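Local coordinates for glucose-6-phosphate isomerase (Chlamydia trachomatis D/UW-3/CX, PDB 6OTU), which catalyses the reversible isomerisation of glucose-6-phosphate to fructose-6-phosphate, at residues L152-I157 and I181-N186; Q203-V208 and H239-T244. One frame throughout, in Å; residues are numbered along the deposited sequence.

Interaction 1 of 2, residues L152-I157 and I181-N186. With G6Q (glucose-6-phosphate), chain E.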
loop_
_atom_site.group_PDB
_atom_site.type_symbol
_atom_site.label_atom_id
_atom_site.label_comp_id
_atom_site.label_asym_id
_atom_site.label_seq_id
_atom_site.Cartn_x
_atom_site.Cartn_y
_atom_site.Cartn_z
ATOM N N LEU A 152 24.210 0.598 7.843
ATOM C CA LEU A 152 23.402 1.151 8.924
ATOM C C LEU A 152 22.081 0.393 9.007
ATOM O O LEU A 152 21.424 0.166 7.983
ATOM C CB LEU A 152 23.150 2.659 8.724
ATOM C CG LEU A 152 22.465 3.382 9.895
ATOM C CD1 LEU A 152 22.986 4.783 10.037
ATOM C CD2 LEU A 152 20.941 3.403 9.770
ATOM N N VAL A 153 21.684 0.021 10.227
ATOM C CA VAL A 153 20.427 -0.689 10.484
ATOM C C VAL A 153 19.583 0.152 11.429
ATOM O O VAL A 153 19.942 0.331 12.598
ATOM C CB VAL A 153 20.658 -2.083 11.076
ATOM C CG1 VAL A 153 19.316 -2.737 11.404
ATOM C CG2 VAL A 153 21.469 -2.946 10.108
ATOM N N GLN A 154 18.465 0.669 10.941
ATOM C CA GLN A 154 17.570 1.447 11.785
ATOM C C GLN A 154 16.552 0.511 12.418
ATOM O O GLN A 154 15.763 -0.122 11.711
ATOM C CB GLN A 154 16.862 2.541 10.993
ATOM C CG GLN A 154 15.955 3.407 11.840
ATOM C CD GLN A 154 16.081 4.895 11.533
ATOM O OE1 GLN A 154 17.174 5.402 11.235
ATOM N NE2 GLN A 154 14.959 5.609 11.624
ATOM N N ILE A 155 16.591 0.418 13.742
ATOM C CA ILE A 155 15.621 -0.323 14.534
ATOM C C ILE A 155 14.605 0.679 15.060
ATOM O O ILE A 155 14.961 1.615 15.785
ATOM C CB ILE A 155 16.296 -1.088 15.688
ATOM C CG1 ILE A 155 17.263 -2.148 15.146
ATOM C CG2 ILE A 155 15.250 -1.715 16.602
ATOM C CD1 ILE A 155 17.963 -2.971 16.215
ATOM N N GLY A 156 13.348 0.489 14.696
ATOM C CA GLY A 156 12.294 1.416 15.069
ATOM C C GLY A 156 11.056 1.101 14.265
ATOM O O GLY A 156 11.104 0.403 13.246
ATOM N N ILE A 157 9.930 1.630 14.732
ATOM C CA ILE A 157 8.642 1.285 14.150
ATOM C C ILE A 157 7.786 2.539 14.064
ATOM O O ILE A 157 8.041 3.537 14.745
ATOM C CB ILE A 157 7.947 0.169 14.980
ATOM C CG1 ILE A 157 6.783 -0.492 14.211
ATOM C CG2 ILE A 157 7.549 0.695 16.347
ATOM C CD1 ILE A 157 6.266 -1.795 14.878
ATOM N N ILE A 181 21.731 0.093 3.762
ATOM C CA ILE A 181 20.788 0.651 4.724
ATOM C C ILE A 181 19.616 -0.308 4.873
ATOM O O ILE A 181 19.008 -0.717 3.877
ATOM C CB ILE A 181 20.302 2.053 4.299
ATOM C CG1 ILE A 181 21.496 2.955 3.943
ATOM C CG2 ILE A 181 19.440 2.692 5.376
ATOM C CD1 ILE A 181 22.363 3.317 5.121
ATOM N N PHE A 182 19.303 -0.668 6.116
ATOM C CA PHE A 182 18.219 -1.592 6.419
ATOM C C PHE A 182 17.337 -1.009 7.512
ATOM O O PHE A 182 17.773 -0.184 8.325
ATOM C CB PHE A 182 18.756 -2.966 6.869
ATOM C CG PHE A 182 19.635 -3.631 5.851
ATOM C CD1 PHE A 182 20.999 -3.376 5.821
ATOM C CD2 PHE A 182 19.092 -4.492 4.906
ATOM C CE1 PHE A 182 21.804 -3.971 4.866
ATOM C CE2 PHE A 182 19.891 -5.100 3.949
ATOM C CZ PHE A 182 21.250 -4.842 3.929
ATOM N N PHE A 183 16.083 -1.459 7.528
ATOM C CA PHE A 183 15.127 -1.078 8.560
ATOM C C PHE A 183 14.562 -2.336 9.185
ATOM O O PHE A 183 14.016 -3.188 8.481
ATOM C CB PHE A 183 13.996 -0.210 8.000
ATOM C CG PHE A 183 14.478 1.051 7.370
ATOM C CD1 PHE A 183 14.909 1.059 6.054
ATOM C CD2 PHE A 183 14.526 2.233 8.101
ATOM C CE1 PHE A 183 15.369 2.233 5.475
ATOM C CE2 PHE A 183 14.978 3.411 7.518
ATOM C CZ PHE A 183 15.400 3.407 6.201
ATOM N N VAL A 184 14.699 -2.445 10.503
ATOM C CA VAL A 184 14.119 -3.532 11.283
ATOM C C VAL A 184 13.051 -2.909 12.176
ATOM O O VAL A 184 13.354 -2.065 13.032
ATOM C CB VAL A 184 15.193 -4.274 12.098
ATOM C CG1 VAL A 184 14.577 -5.317 13.034
ATOM C CG2 VAL A 184 16.194 -4.919 11.173
ATOM N N SER A 185 11.801 -3.311 11.973
ATOM C CA SER A 185 10.686 -2.625 12.614
ATOM C C SER A 185 9.740 -3.595 13.317
ATOM O O SER A 185 9.468 -3.444 14.513
ATOM C CB SER A 185 9.932 -1.790 11.574
ATOM O OG SER A 185 9.571 -2.586 10.442
ATOM N N ASN A 186 9.246 -4.596 12.589
ATOM C CA ASN A 186 8.236 -5.513 13.111
ATOM C C ASN A 186 8.771 -6.309 14.301
ATOM O O ASN A 186 9.947 -6.680 14.359
ATOM C CB ASN A 186 7.797 -6.480 11.996
ATOM C CG ASN A 186 6.386 -7.048 12.201
ATOM O OD1 ASN A 186 5.891 -7.168 13.324
ATOM N ND2 ASN A 186 5.741 -7.413 11.092
HETATM C C1 G6Q E . 3.765 8.412 15.731
HETATM C C2 G6Q E . 3.103 7.306 16.557
HETATM C C3 G6Q E . 3.786 5.949 16.431
HETATM C C4 G6Q E . 5.161 5.878 17.107
HETATM C C5 G6Q E . 5.634 4.432 17.257
HETATM C C6 G6Q E . 7.058 4.337 17.750
HETATM O O1 G6Q E . 3.404 9.534 15.863
HETATM O O2 G6Q E . 3.032 7.673 17.930
HETATM O O3 G6Q E . 3.924 5.603 15.051
HETATM O O4 G6Q E . 6.123 6.601 16.343
HETATM O O5 G6Q E . 4.745 3.742 18.141
HETATM O O6 G6Q E . 7.142 5.062 19.008
HETATM P P G6Q E . 8.587 5.325 19.682
HETATM O O1P G6Q E . 9.366 6.198 18.713
HETATM O O2P G6Q E . 8.263 6.039 20.988
HETATM O O3P G6Q E . 9.229 3.968 19.893
#

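Interaction 2 of 2, residues Q203-V208 and H239-T244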
loop_
_atom_site.group_PDB
_atom_site.type_symbol
_atom_site.label_atom_id
_atom_site.label_comp_id
_atom_site.label_asym_id
_atom_site.label_seq_id
_atom_site.Cartn_x
_atom_site.Cartn_y
_atom_site.Cartn_z
ATOM N N GLN A 203 31.031 -4.242 10.434
ATOM C CA GLN A 203 30.908 -3.069 9.582
ATOM C C GLN A 203 29.596 -2.325 9.786
ATOM O O GLN A 203 29.319 -1.367 9.059
ATOM C CB GLN A 203 31.052 -3.481 8.112
ATOM C CG GLN A 203 32.490 -3.531 7.622
ATOM C CD GLN A 203 33.257 -2.249 7.940
ATOM O OE1 GLN A 203 32.922 -1.175 7.438
ATOM N NE2 GLN A 203 34.286 -2.360 8.781
ATOM N N THR A 204 28.787 -2.727 10.757
ATOM C CA THR A 204 27.411 -2.261 10.872
ATOM C C THR A 204 27.272 -1.313 12.051
ATOM O O THR A 204 27.738 -1.609 13.154
ATOM C CB THR A 204 26.436 -3.439 11.034
ATOM O OG1 THR A 204 26.453 -4.260 9.855
ATOM C CG2 THR A 204 25.028 -2.931 11.252
ATOM N N LEU A 205 26.630 -0.179 11.810
ATOM C CA LEU A 205 26.186 0.719 12.861
ATOM C C LEU A 205 24.682 0.511 13.076
ATOM O O LEU A 205 23.899 0.590 12.124
ATOM C CB LEU A 205 26.496 2.171 12.475
ATOM C CG LEU A 205 25.887 3.220 13.408
ATOM C CD1 LEU A 205 26.642 3.216 14.737
ATOM C CD2 LEU A 205 25.872 4.614 12.779
ATOM N N VAL A 206 24.277 0.219 14.309
ATOM C CA VAL A 206 22.870 -0.041 14.613
ATOM C C VAL A 206 22.282 1.200 15.268
ATOM O O VAL A 206 22.734 1.610 16.340
ATOM C CB VAL A 206 22.701 -1.260 15.532
ATOM C CG1 VAL A 206 21.224 -1.428 15.907
ATOM C CG2 VAL A 206 23.263 -2.516 14.881
ATOM N N VAL A 207 21.264 1.789 14.655
ATOM C CA VAL A 207 20.652 3.016 15.160
ATOM C C VAL A 207 19.275 2.652 15.706
ATOM O O VAL A 207 18.341 2.374 14.942
ATOM C CB VAL A 207 20.558 4.102 14.076
ATOM C CG1 VAL A 207 20.031 5.421 14.664
ATOM C CG2 VAL A 207 21.921 4.322 13.440
ATOM N N VAL A 208 19.150 2.640 17.027
ATOM C CA VAL A 208 17.880 2.354 17.684
ATOM C C VAL A 208 17.127 3.669 17.870
ATOM O O VAL A 208 17.585 4.568 18.588
ATOM C CB VAL A 208 18.092 1.639 19.028
ATOM C CG1 VAL A 208 16.800 0.975 19.481
ATOM C CG2 VAL A 208 19.214 0.622 18.912
ATOM N N HIS A 239 28.910 -0.203 18.604
ATOM C CA HIS A 239 28.136 -0.270 17.368
ATOM C C HIS A 239 26.707 0.264 17.478
ATOM O O HIS A 239 26.012 0.329 16.450
ATOM C CB HIS A 239 28.089 -1.715 16.854
ATOM C CG HIS A 239 29.425 -2.256 16.456
ATOM N ND1 HIS A 239 29.883 -2.224 15.158
ATOM C CD2 HIS A 239 30.402 -2.845 17.187
ATOM C CE1 HIS A 239 31.085 -2.771 15.104
ATOM N NE2 HIS A 239 31.423 -3.158 16.321
ATOM N N PHE A 240 26.243 0.651 18.671
ATOM C CA PHE A 240 24.847 1.034 18.878
ATOM C C PHE A 240 24.726 2.523 19.177
ATOM O O PHE A 240 25.410 3.047 20.065
ATOM C CB PHE A 240 24.214 0.207 19.994
ATOM C CG PHE A 240 23.983 -1.218 19.603
ATOM C CD1 PHE A 240 25.046 -2.109 19.530
ATOM C CD2 PHE A 240 22.717 -1.660 19.265
ATOM C CE1 PHE A 240 24.844 -3.418 19.139
ATOM C CE2 PHE A 240 22.505 -2.988 18.884
ATOM C CZ PHE A 240 23.567 -3.857 18.818
ATOM N N VAL A 241 23.859 3.191 18.419
ATOM C CA VAL A 241 23.544 4.604 18.574
ATOM C C VAL A 241 22.071 4.703 18.940
ATOM O O VAL A 241 21.245 3.946 18.415
ATOM C CB VAL A 241 23.858 5.390 17.278
ATOM C CG1 VAL A 241 23.061 6.696 17.198
ATOM C CG2 VAL A 241 25.358 5.660 17.173
ATOM N N ALA A 242 21.739 5.609 19.860
ATOM C CA ALA A 242 20.345 5.834 20.215
ATOM C C ALA A 242 19.863 7.197 19.721
ATOM O O ALA A 242 20.619 8.175 19.660
ATOM C CB ALA A 242 20.122 5.712 21.723
ATOM N N VAL A 243 18.591 7.225 19.333
ATOM C CA VAL A 243 17.860 8.439 19.004
ATOM C C VAL A 243 16.573 8.356 19.807
ATOM O O VAL A 243 15.755 7.464 19.574
ATOM C CB VAL A 243 17.573 8.562 17.499
ATOM C CG1 VAL A 243 16.815 9.846 17.179
ATOM C CG2 VAL A 243 18.873 8.510 16.711
ATOM N N THR A 244 16.409 9.251 20.779
ATOM C CA THR A 244 15.286 9.170 21.703
ATOM C C THR A 244 14.995 10.546 22.284
ATOM O O THR A 244 15.793 11.482 22.155
ATOM C CB THR A 244 15.552 8.171 22.845
ATOM O OG1 THR A 244 14.388 8.093 23.663
ATOM C CG2 THR A 244 16.706 8.638 23.728
#

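Interaction 1 of 2, residues L152-I157 and I181-N186
L152 to I155 pair in parallel register with I181 to V184, the two strands of a beta-alpha-beta unit whose connecting helix is 162-172. The backbone bonds alternate: F182 N gives to L152 O, Q154 N to F182 O, V184 N to Q154 O at 2.8 Å, and G156 N to V184 O at 3.0 Å.

Apolar contacts divide between two faces. On one, V153 CG1 meets V184 CG2 at 3.8 Å, the V184 branch being set beside its own backbone N, while helix 216-231 lies over V153, I155 and V184. On the other, L152 CB touches I181 CD1 at 3.7 Å, and F183 lays ring atom CD2 against Q154 CB, also 3.7 Å; helix 275-285 packs on L152, Q154 and I181. The Q154 chain bends at chi2, and NE2 bonds S160 O; its amide plane is 65° from the F183 ring.

Polar groups gather at the C-terminal end. S185 OG bonds N383 of the second subunit, and N186 binds the same subunit through G381 and T382. I157 enters the glucose-6-phosphate pocket, where its carbonyl O lies 3.3 Å from ligand C6.

Interaction 2 of 2, residues Q203-V208 and H239-T244
V206 and F240 form the tightest side-chain packing here, lying alongside each other and pointing the same way. V206 CB sits over one face of the F240 ring, 4.0 Å from its centroid in a CH-pi contact, offset toward the rim, and V206 CG1 reaches ring atom CE2 at 3.6 Å. V208 CG2 approaches the same ring at its edge, more distantly. Helix 216-231 covers the side of the sheet that carries V206, V208 and F240: R226 makes a cation-pi contact with F240, and Y229 meets it edge-to-face.

On the other face, V207 and V243 pack under helix 275-285. V207 CG1, set anti to its backbone N (chi1 -175°), touches V243 CG2 at 3.9 Å and lies beside V241 CG1. L205 CD1 meets V241 CG2 at 3.7 Å. Four backbone bonds hold the strands parallel, V206 N to H239 O, V241 N to V206 O, V208 N to V241 O and V243 N to V208 O.

The start of the pair lies nearer solvent: Q203 and H239 are partly exposed, and Q203 does not touch 239-244. H239 itself is held by ND1, which donates to T204 O at 3.0 Å with the oxygen close to the ring plane. T204 OG1 turns instead to D200 O. Strand 204-209, helix 216-231 and strand 240-245 form a beta-alpha-beta unit of the parallel sheet, consistent with the SIS clan.

In the fold
Both interactions belong to one five-stranded parallel sheet, and both are buried. Strands 151-155 and 204-209 are neighbours, so interaction 1 runs from the sheet's edge strand 180-184 inward, and interaction 2 continues from strand 204-209 to 240-245. The join is direct: V153 O and I155 N probably bond V207 N and O, and I155 CD1 packs on V206 CG1. Helices 216-231 and 275-285 cover opposite faces of both pairs. Their chemistry diverges at the ends. Interaction 1 ends with S185 and N186 bonded to the second subunit and I157 in the sugar-phosphate pocket, whereas interaction 2 is mainly aliphatic and aromatic, touches no other subunit, and adds a histidine side-chain bond at its beginning.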